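Local coordinates for protein yciO (Escherichia coli, PDB 1K7J) that is of unknown function but belongs to the SUA5 family, whose members are thought to bind double-stranded RNA, and may do so too, at residues Gly28-Pro33 with Glu138-Thr143; Leu40-Glu45 with Glu51-Ile56; Phe86-Asn91 with Ile185-Asp190. All coordinates share one frame; numbering follows the deposited sequence.

Interaction 1: residues Gly28-Pro33 with Glu138-Thr143; sequences GVIVYP and EPMLST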
loop_
_atom_site.group_PDB
_atom_site.type_symbol
_atom_site.label_atom_id
_atom_site.label_comp_id
_atom_site.label_asym_id
_atom_site.label_seq_id
_atom_site.Cartn_x
_atom_site.Cartn_y
_atom_site.Cartn_z
ATOM N N GLY A 28 5.098 11.575 -9.209
ATOM C CA GLY A 28 5.977 10.453 -9.483
ATOM C C GLY A 28 5.496 9.131 -8.915
ATOM O O GLY A 28 4.650 9.090 -8.016
ATOM N N VAL A 29 6.028 8.043 -9.457
ATOM C CA VAL A 29 5.693 6.701 -8.998
ATOM C C VAL A 29 6.917 6.192 -8.252
ATOM O O VAL A 29 8.032 6.223 -8.779
ATOM C CB VAL A 29 5.392 5.758 -10.180
ATOM C CG1 VAL A 29 5.303 4.323 -9.691
ATOM C CG2 VAL A 29 4.088 6.166 -10.847
ATOM N N ILE A 30 6.717 5.727 -7.024
ATOM C CA ILE A 30 7.837 5.238 -6.236
ATOM C C ILE A 30 7.642 3.821 -5.729
ATOM O O ILE A 30 6.527 3.298 -5.696
ATOM C CB ILE A 30 8.098 6.137 -5.001
ATOM C CG1 ILE A 30 7.021 5.897 -3.934
ATOM C CG2 ILE A 30 8.103 7.606 -5.415
ATOM C CD1 ILE A 30 7.292 6.614 -2.623
ATOM N N VAL A 31 8.754 3.200 -5.355
ATOM C CA VAL A 31 8.744 1.866 -4.782
ATOM C C VAL A 31 9.255 2.107 -3.370
ATOM O O VAL A 31 10.301 2.733 -3.178
ATOM C CB VAL A 31 9.701 0.904 -5.517
ATOM C CG1 VAL A 31 9.837 -0.398 -4.728
ATOM C CG2 VAL A 31 9.167 0.612 -6.913
ATOM N N TYR A 32 8.509 1.644 -2.378
ATOM C CA TYR A 32 8.920 1.839 -0.997
ATOM C C TYR A 32 8.671 0.596 -0.158
ATOM O O TYR A 32 7.797 -0.211 -0.461
ATOM C CB TYR A 32 8.194 3.041 -0.383
ATOM C CG TYR A 32 6.694 2.898 -0.261
ATOM C CD1 TYR A 32 5.861 3.038 -1.371
ATOM C CD2 TYR A 32 6.104 2.660 0.979
ATOM C CE1 TYR A 32 4.467 2.949 -1.244
ATOM C CE2 TYR A 32 4.721 2.570 1.115
ATOM C CZ TYR A 32 3.909 2.718 0.004
ATOM O OH TYR A 32 2.537 2.663 0.150
ATOM N N PRO A 33 9.439 0.432 0.924
ATOM C CA PRO A 33 9.289 -0.731 1.795
ATOM C C PRO A 33 8.126 -0.645 2.775
ATOM O O PRO A 33 7.791 0.434 3.254
ATOM C CB PRO A 33 10.623 -0.770 2.526
ATOM C CG PRO A 33 10.911 0.699 2.718
ATOM C CD PRO A 33 10.567 1.278 1.360
ATOM N N GLU A 138 -1.529 12.571 3.815
ATOM C CA GLU A 138 -2.736 11.863 3.403
ATOM C C GLU A 138 -2.314 10.486 2.905
ATOM O O GLU A 138 -1.117 10.202 2.803
ATOM C CB GLU A 138 -3.472 12.633 2.298
ATOM C CG GLU A 138 -2.669 12.854 1.020
ATOM C CD GLU A 138 -3.501 13.488 -0.088
ATOM O OE1 GLU A 138 -4.547 14.099 0.225
ATOM O OE2 GLU A 138 -3.103 13.386 -1.269
ATOM N N PRO A 139 -3.283 9.611 2.593
ATOM C CA PRO A 139 -2.948 8.269 2.110
ATOM C C PRO A 139 -2.191 8.284 0.795
ATOM O O PRO A 139 -2.243 9.248 0.037
ATOM C CB PRO A 139 -4.315 7.600 1.955
ATOM C CG PRO A 139 -5.153 8.298 2.971
ATOM C CD PRO A 139 -4.735 9.738 2.797
HETATM N N MSE A 140 -1.490 7.192 0.535
HETATM C CA MSE A 140 -0.737 7.036 -0.695
HETATM C C MSE A 140 -1.426 5.935 -1.499
HETATM O O MSE A 140 -1.724 4.874 -0.958
HETATM C CB MSE A 140 0.702 6.635 -0.354
HETATM C CG MSE A 140 1.624 6.428 -1.531
HETATM SE SE MSE A 140 3.440 6.951 -1.088
HETATM C CE MSE A 140 3.652 6.005 0.581
ATOM N N LEU A 141 -1.728 6.199 -2.767
ATOM C CA LEU A 141 -2.346 5.177 -3.604
ATOM C C LEU A 141 -1.247 4.149 -3.808
ATOM O O LEU A 141 -0.135 4.499 -4.210
ATOM C CB LEU A 141 -2.776 5.756 -4.950
ATOM C CG LEU A 141 -3.270 4.715 -5.959
ATOM C CD1 LEU A 141 -4.499 3.995 -5.411
ATOM C CD2 LEU A 141 -3.590 5.402 -7.274
ATOM N N SER A 142 -1.546 2.886 -3.531
ATOM C CA SER A 142 -0.530 1.852 -3.644
ATOM C C SER A 142 -1.052 0.492 -4.068
ATOM O O SER A 142 -2.247 0.296 -4.278
ATOM C CB SER A 142 0.168 1.674 -2.289
ATOM O OG SER A 142 0.590 2.910 -1.740
ATOM N N THR A 143 -0.107 -0.432 -4.204
ATOM C CA THR A 143 -0.358 -1.838 -4.512
ATOM C C THR A 143 0.907 -2.539 -4.044
ATOM O O THR A 143 1.974 -1.920 -3.961
ATOM C CB THR A 143 -0.534 -2.146 -6.030
ATOM O OG1 THR A 143 0.724 -2.010 -6.705
ATOM C CG2 THR A 143 -1.563 -1.230 -6.658
#
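The methyl CE of Met140, a selenomethionine here, sits over one face of the Tyr32 ring, 3.7 Å from the centroid and 24° off the ring normal. This CH-pi contact is the tight part: CE is offset toward the phenol end of the ring and comes within 3.3 Å of Tyr32 CZ. The Met140 chain leaves with CG anti to the backbone N (chi1 180°), then bends at its next two torsions to lay CE on the ring; SE lies obliquely above the same ring, a Met-aromatic contact. At the ring edge, in plane, Tyr32 OH and Ser142 OG share a hydrogen bond of 2.7 Å. Strands 30-34 and 140-144 are not neighbours in the mixed sheet of this YrdC-like fold: strand 37-43 runs between them, pairing through Gly41 with Ile30 and through Ala39 with Tyr32, and the side chains meet across it. The short strand segments are turned 79° to each other. Packing slackens toward Ile30, whose CD1 reaches only SE of Met140, at 4.2 Å and at about a right angle to that side chain. Ahead of Met140 in the chain, Pro139 lies against Tyr78 of helix 72-78, and Glu138 before it is partly exposed.

Interaction 2: residues Leu40-Glu45 with Glu51-Ile56; sequences LGCKIE and ERICRI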
loop_
_atom_site.group_PDB
_atom_site.type_symbol
_atom_site.label_atom_id
_atom_site.label_comp_id
_atom_site.label_asym_id
_atom_site.label_seq_id
_atom_site.Cartn_x
_atom_site.Cartn_y
_atom_site.Cartn_z
ATOM N N LEU A 40 4.275 -0.264 -4.442
ATOM C CA LEU A 40 4.311 0.831 -5.402
ATOM C C LEU A 40 3.427 1.922 -4.817
ATOM O O LEU A 40 2.417 1.626 -4.179
ATOM C CB LEU A 40 3.733 0.388 -6.750
ATOM C CG LEU A 40 4.567 -0.551 -7.619
ATOM C CD1 LEU A 40 3.676 -1.206 -8.662
ATOM C CD2 LEU A 40 5.694 0.231 -8.282
ATOM N N GLY A 41 3.800 3.179 -5.024
ATOM C CA GLY A 41 2.993 4.257 -4.494
ATOM C C GLY A 41 3.021 5.530 -5.317
ATOM O O GLY A 41 3.971 5.796 -6.050
ATOM N N CYS A 42 1.954 6.309 -5.199
ATOM C CA CYS A 42 1.839 7.593 -5.883
ATOM C C CYS A 42 0.736 8.372 -5.180
ATOM O O CYS A 42 0.068 7.836 -4.290
ATOM C CB CYS A 42 1.502 7.404 -7.365
ATOM S SG CYS A 42 -0.177 6.818 -7.715
ATOM N N LYS A 43 0.544 9.634 -5.550
ATOM C CA LYS A 43 -0.499 10.412 -4.895
ATOM C C LYS A 43 -1.858 10.000 -5.443
ATOM O O LYS A 43 -1.969 9.584 -6.598
ATOM C CB LYS A 43 -0.265 11.916 -5.074
ATOM C CG LYS A 43 -0.301 12.425 -6.497
ATOM C CD LYS A 43 -0.031 13.924 -6.483
ATOM C CE LYS A 43 -0.078 14.536 -7.863
ATOM N NZ LYS A 43 0.141 16.010 -7.766
ATOM N N ILE A 44 -2.887 10.096 -4.609
ATOM C CA ILE A 44 -4.227 9.695 -5.021
ATOM C C ILE A 44 -4.825 10.583 -6.101
ATOM O O ILE A 44 -5.733 10.163 -6.816
ATOM C CB ILE A 44 -5.202 9.662 -3.820
ATOM C CG1 ILE A 44 -5.338 11.055 -3.208
ATOM C CG2 ILE A 44 -4.701 8.680 -2.772
ATOM C CD1 ILE A 44 -6.377 11.131 -2.099
ATOM N N GLU A 45 -4.301 11.799 -6.232
ATOM C CA GLU A 45 -4.817 12.756 -7.210
ATOM C C GLU A 45 -4.306 12.630 -8.647
ATOM O O GLU A 45 -4.865 13.250 -9.555
ATOM C CB GLU A 45 -4.541 14.186 -6.728
ATOM C CG GLU A 45 -5.142 14.541 -5.371
ATOM C CD GLU A 45 -4.270 14.127 -4.187
ATOM O OE1 GLU A 45 -3.182 13.548 -4.399
ATOM O OE2 GLU A 45 -4.678 14.389 -3.036
ATOM N N GLU A 51 -2.268 4.869 -13.533
ATOM C CA GLU A 51 -2.173 4.020 -14.710
ATOM C C GLU A 51 -0.830 3.299 -14.779
ATOM O O GLU A 51 -0.769 2.109 -15.091
ATOM C CB GLU A 51 -2.387 4.859 -15.969
ATOM C CG GLU A 51 -2.502 4.041 -17.245
ATOM C CD GLU A 51 -3.519 2.920 -17.129
ATOM O OE1 GLU A 51 -4.612 3.157 -16.567
ATOM O OE2 GLU A 51 -3.229 1.801 -17.608
ATOM N N ARG A 52 0.247 4.020 -14.480
ATOM C CA ARG A 52 1.579 3.432 -14.502
ATOM C C ARG A 52 1.691 2.289 -13.500
ATOM O O ARG A 52 2.289 1.254 -13.791
ATOM C CB ARG A 52 2.632 4.499 -14.191
ATOM C CG ARG A 52 2.819 5.516 -15.307
ATOM C CD ARG A 52 3.772 6.617 -14.886
ATOM N NE ARG A 52 5.108 6.105 -14.591
ATOM C CZ ARG A 52 6.042 6.799 -13.948
ATOM N NH1 ARG A 52 5.784 8.031 -13.530
ATOM N NH2 ARG A 52 7.234 6.262 -13.722
ATOM N N ILE A 53 1.116 2.481 -12.315
ATOM C CA ILE A 53 1.154 1.448 -11.289
ATOM C C ILE A 53 0.333 0.234 -11.727
ATOM O O ILE A 53 0.762 -0.905 -11.547
ATOM C CB ILE A 53 0.618 1.988 -9.943
ATOM C CG1 ILE A 53 1.651 2.941 -9.328
ATOM C CG2 ILE A 53 0.308 0.836 -8.997
ATOM C CD1 ILE A 53 1.214 3.572 -8.022
ATOM N N CYS A 54 -0.840 0.481 -12.306
ATOM C CA CYS A 54 -1.707 -0.598 -12.778
ATOM C C CYS A 54 -0.949 -1.540 -13.701
ATOM O O CYS A 54 -1.047 -2.763 -13.581
ATOM C CB CYS A 54 -2.906 -0.031 -13.543
ATOM S SG CYS A 54 -4.061 0.924 -12.555
ATOM N N ARG A 55 -0.196 -0.961 -14.629
ATOM C CA ARG A 55 0.570 -1.738 -15.592
ATOM C C ARG A 55 1.716 -2.505 -14.956
ATOM O O ARG A 55 1.977 -3.653 -15.317
ATOM C CB ARG A 55 1.108 -0.824 -16.689
ATOM C CG ARG A 55 0.014 -0.194 -17.522
ATOM C CD ARG A 55 0.603 0.652 -18.620
ATOM N NE ARG A 55 -0.428 1.276 -19.441
ATOM C CZ ARG A 55 -0.177 1.934 -20.568
ATOM N NH1 ARG A 55 1.073 2.051 -21.002
ATOM N NH2 ARG A 55 -1.170 2.474 -21.257
ATOM N N ILE A 56 2.410 -1.871 -14.020
ATOM C CA ILE A 56 3.516 -2.539 -13.354
ATOM C C ILE A 56 2.984 -3.672 -12.479
ATOM O O ILE A 56 3.571 -4.755 -12.434
ATOM C CB ILE A 56 4.321 -1.555 -12.480
ATOM C CG1 ILE A 56 4.995 -0.504 -13.369
ATOM C CG2 ILE A 56 5.363 -2.314 -11.676
ATOM C CD1 ILE A 56 5.716 0.593 -12.597
#
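Ile53 spreads over two residues of strand 40-43, with one branch turned to each. Its methyl CG2 lies against Leu40, 4.0 Å from CD1, while the CG1 arm runs the other way and sets CD1 3.5 Å from SG of Cys42. The arm is extended (chi2 178°), which carries CD1 past the side chain of Leu40 to the main chain, 3.8 Å from C of Gly41. At Gly41 the strand turns its backbone to the helix, and the tip of Ile53 rests on it between the side chains of Leu40 and Cys42. One helical turn on, Ile56 takes the far end of Leu40: its CG2 is 3.6 Å from Leu40 CD1. Leu40 is thus held from the helix by both isoleucines, and Thr143 of the adjoining strand 140-144 packs against Leu40 and Ile53 as well. No hydrogen bond crosses between the segments. The polar groups of the helix work along its flanks: Arg52 reaches Asp169 in a salt bridge and the carbonyl of Gln167, and Glu51 OE2 meets Arg55 NE one turn later in a weak salt bridge of 3.4 Å. Ile56, unlike Ile53, is partly exposed, and its side chain also meets Val168. Strand and helix segments run nearly antiparallel, at 167° with their axes 9.0 Å apart. This is the strand-to-helix half of a beta-alpha-beta crossover, in which helix 47-57 packs on the sheet on its way from strand 37-43 to the parallel strand 66-68, with strand 140-144 lying between the two.

Interaction 3: residues Phe86-Asn91 with Ile185-Asp190; sequences FRLMKN and IDLTDD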
loop_
_atom_site.group_PDB
_atom_site.type_symbol
_atom_site.label_atom_id
_atom_site.label_comp_id
_atom_site.label_asym_id
_atom_site.label_seq_id
_atom_site.Cartn_x
_atom_site.Cartn_y
_atom_site.Cartn_z
ATOM N N PHE A 86 -14.783 -1.911 12.656
ATOM C CA PHE A 86 -13.998 -1.152 13.620
ATOM C C PHE A 86 -13.382 -2.035 14.696
ATOM O O PHE A 86 -12.181 -1.959 14.959
ATOM C CB PHE A 86 -14.858 -0.084 14.292
ATOM C CG PHE A 86 -14.099 0.768 15.265
ATOM C CD1 PHE A 86 -13.148 1.679 14.815
ATOM C CD2 PHE A 86 -14.310 0.638 16.635
ATOM C CE1 PHE A 86 -12.415 2.450 15.718
ATOM C CE2 PHE A 86 -13.584 1.403 17.544
ATOM C CZ PHE A 86 -12.635 2.310 17.084
ATOM N N ARG A 87 -14.207 -2.868 15.321
ATOM C CA ARG A 87 -13.730 -3.748 16.380
ATOM C C ARG A 87 -12.644 -4.701 15.897
ATOM O O ARG A 87 -11.662 -4.943 16.600
ATOM C CB ARG A 87 -14.894 -4.545 16.966
ATOM C CG ARG A 87 -15.965 -3.692 17.622
ATOM C CD ARG A 87 -16.877 -4.565 18.465
ATOM N NE ARG A 87 -16.124 -5.222 19.530
ATOM C CZ ARG A 87 -16.547 -6.286 20.206
ATOM N NH1 ARG A 87 -17.727 -6.827 19.931
ATOM N NH2 ARG A 87 -15.783 -6.812 21.155
ATOM N N LEU A 88 -12.812 -5.238 14.696
ATOM C CA LEU A 88 -11.820 -6.157 14.159
ATOM C C LEU A 88 -10.507 -5.458 13.829
ATOM O O LEU A 88 -9.430 -5.951 14.166
ATOM C CB LEU A 88 -12.371 -6.857 12.913
ATOM C CG LEU A 88 -13.402 -7.952 13.204
ATOM C CD1 LEU A 88 -14.090 -8.386 11.917
ATOM C CD2 LEU A 88 -12.701 -9.135 13.869
HETATM N N MSE A 89 -10.581 -4.298 13.187
HETATM C CA MSE A 89 -9.358 -3.597 12.823
HETATM C C MSE A 89 -8.629 -2.943 13.988
HETATM O O MSE A 89 -7.407 -2.879 13.983
HETATM C CB MSE A 89 -9.640 -2.554 11.741
HETATM C CG MSE A 89 -10.109 -3.158 10.437
HETATM SE SE MSE A 89 -10.275 -1.805 9.062
HETATM C CE MSE A 89 -11.764 -0.801 9.836
ATOM N N LYS A 90 -9.365 -2.467 14.987
ATOM C CA LYS A 90 -8.730 -1.815 16.130
ATOM C C LYS A 90 -7.775 -2.761 16.853
ATOM O O LYS A 90 -6.801 -2.326 17.466
ATOM C CB LYS A 90 -9.788 -1.301 17.114
ATOM C CG LYS A 90 -10.586 -2.392 17.804
ATOM C CD LYS A 90 -11.680 -1.805 18.688
ATOM C CE LYS A 90 -12.503 -2.903 19.346
ATOM N NZ LYS A 90 -13.671 -2.351 20.096
ATOM N N ASN A 91 -8.052 -4.057 16.773
ATOM C CA ASN A 91 -7.215 -5.051 17.433
ATOM C C ASN A 91 -6.286 -5.780 16.472
ATOM O O ASN A 91 -5.612 -6.737 16.852
ATOM C CB ASN A 91 -8.093 -6.065 18.168
ATOM C CG ASN A 91 -8.859 -5.440 19.316
ATOM O OD1 ASN A 91 -8.282 -4.751 20.158
ATOM N ND2 ASN A 91 -10.165 -5.683 19.360
ATOM N N ILE A 185 -8.355 -9.241 3.970
ATOM C CA ILE A 185 -9.656 -9.584 4.529
ATOM C C ILE A 185 -10.709 -8.634 3.979
ATOM O O ILE A 185 -10.550 -7.418 4.063
ATOM C CB ILE A 185 -9.674 -9.430 6.068
ATOM C CG1 ILE A 185 -8.542 -10.238 6.709
ATOM C CG2 ILE A 185 -11.032 -9.880 6.613
ATOM C CD1 ILE A 185 -8.661 -11.734 6.525
ATOM N N ASP A 186 -11.772 -9.182 3.405
ATOM C CA ASP A 186 -12.858 -8.352 2.897
ATOM C C ASP A 186 -13.802 -8.220 4.088
ATOM O O ASP A 186 -14.292 -9.225 4.607
ATOM C CB ASP A 186 -13.574 -9.042 1.735
ATOM C CG ASP A 186 -14.667 -8.175 1.126
ATOM O OD1 ASP A 186 -15.400 -7.511 1.889
ATOM O OD2 ASP A 186 -14.801 -8.166 -0.117
ATOM N N LEU A 187 -14.045 -6.991 4.529
ATOM C CA LEU A 187 -14.904 -6.751 5.684
ATOM C C LEU A 187 -16.298 -6.244 5.341
ATOM O O LEU A 187 -17.079 -5.924 6.238
ATOM C CB LEU A 187 -14.228 -5.761 6.639
ATOM C CG LEU A 187 -12.925 -6.212 7.305
ATOM C CD1 LEU A 187 -12.343 -5.068 8.131
ATOM C CD2 LEU A 187 -13.194 -7.427 8.186
ATOM N N THR A 188 -16.622 -6.171 4.056
ATOM C CA THR A 188 -17.939 -5.684 3.660
ATOM C C THR A 188 -19.033 -6.688 4.028
ATOM O O THR A 188 -18.762 -7.872 4.241
ATOM C CB THR A 188 -17.999 -5.376 2.146
ATOM O OG1 THR A 188 -17.765 -6.572 1.395
ATOM C CG2 THR A 188 -16.947 -4.329 1.776
ATOM N N ASP A 189 -20.267 -6.194 4.113
ATOM C CA ASP A 189 -21.423 -7.017 4.468
ATOM C C ASP A 189 -21.258 -7.672 5.838
ATOM O O ASP A 189 -21.910 -8.675 6.138
ATOM C CB ASP A 189 -21.658 -8.091 3.401
ATOM C CG ASP A 189 -21.983 -7.500 2.044
ATOM O OD1 ASP A 189 -22.902 -6.657 1.970
ATOM O OD2 ASP A 189 -21.326 -7.879 1.050
ATOM N N ASP A 190 -20.389 -7.093 6.666
ATOM C CA ASP A 190 -20.107 -7.598 8.010
ATOM C C ASP A 190 -19.829 -9.086 8.025
ATOM O O ASP A 190 -20.090 -9.777 9.017
ATOM C CB ASP A 190 -21.264 -7.282 8.962
ATOM C CG ASP A 190 -21.347 -5.809 9.290
ATOM O OD1 ASP A 190 -20.400 -5.076 8.936
ATOM O OD2 ASP A 190 -22.347 -5.386 9.905
#
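No flat group enters the contact of Leu88 and Met89 with Leu187; the nearby flat group is the carboxylate of Asp186, which holds the turn carrying Leu187 and whose faces lie far from the helix segment. Its OD1 takes two donors. Thr188 OG1 arrives at 2.6 Å on the syn side, 17° out of the carboxylate plane, and Thr188 N arrives at 2.8 Å, nearly in line with the C-O bond. The bond from the backbone N closes an Asx turn around Leu187. Arg116 secures the arrangement from outside, binding Asp186 OD2 as a salt bridge and Thr188 OG1 as a hydrogen bond. Leu187 points from this turn toward helix 83-90 and divides its methyls between two successive residues. CD1 comes to 3.7 Å from Met89 CG and touches SE, Met89 being selenomethionine, whereas CD2 reaches Leu88 CD1 at 4.0 Å. With CG beside the backbone N (chi1 -64°) and the chain extended at the next torsion, CG and SE of Met89 run alongside Leu187 CD1; the bend at chi3 turns only CE. Phe99 and Leu101 of strand 97-102 pack on both Met89 and Leu187, and Pro192 lies on the partly exposed Leu88. Between the two segments the contact is apolar packing without a hydrogen bond, while the directional bonds are spent inside the turn, where Arg116 would be expected to favour the ionised form of Asp186.

From the N terminus, strand 30-34 is the first element to take part, and more than a hundred residues later strand 140-144 closes interaction 1 with it. Within that long loop, interaction 2 closes a short one, laying helix 47-57 on strand 37-43, the strand between the two of interaction 1; the two contacts touch, with Ile30 O close to Gly41 N. Helix 83-90 also departs inside the long loop, but its partner at 185-190 follows strand 140-144, so interactions 1 and 3 cross along the chain. Interaction 3 lies on the other side of the chain's centre from interaction 2, about 26 Å between centres, and fastens a helix near strands 97-102 and 183-186 of the same sheet.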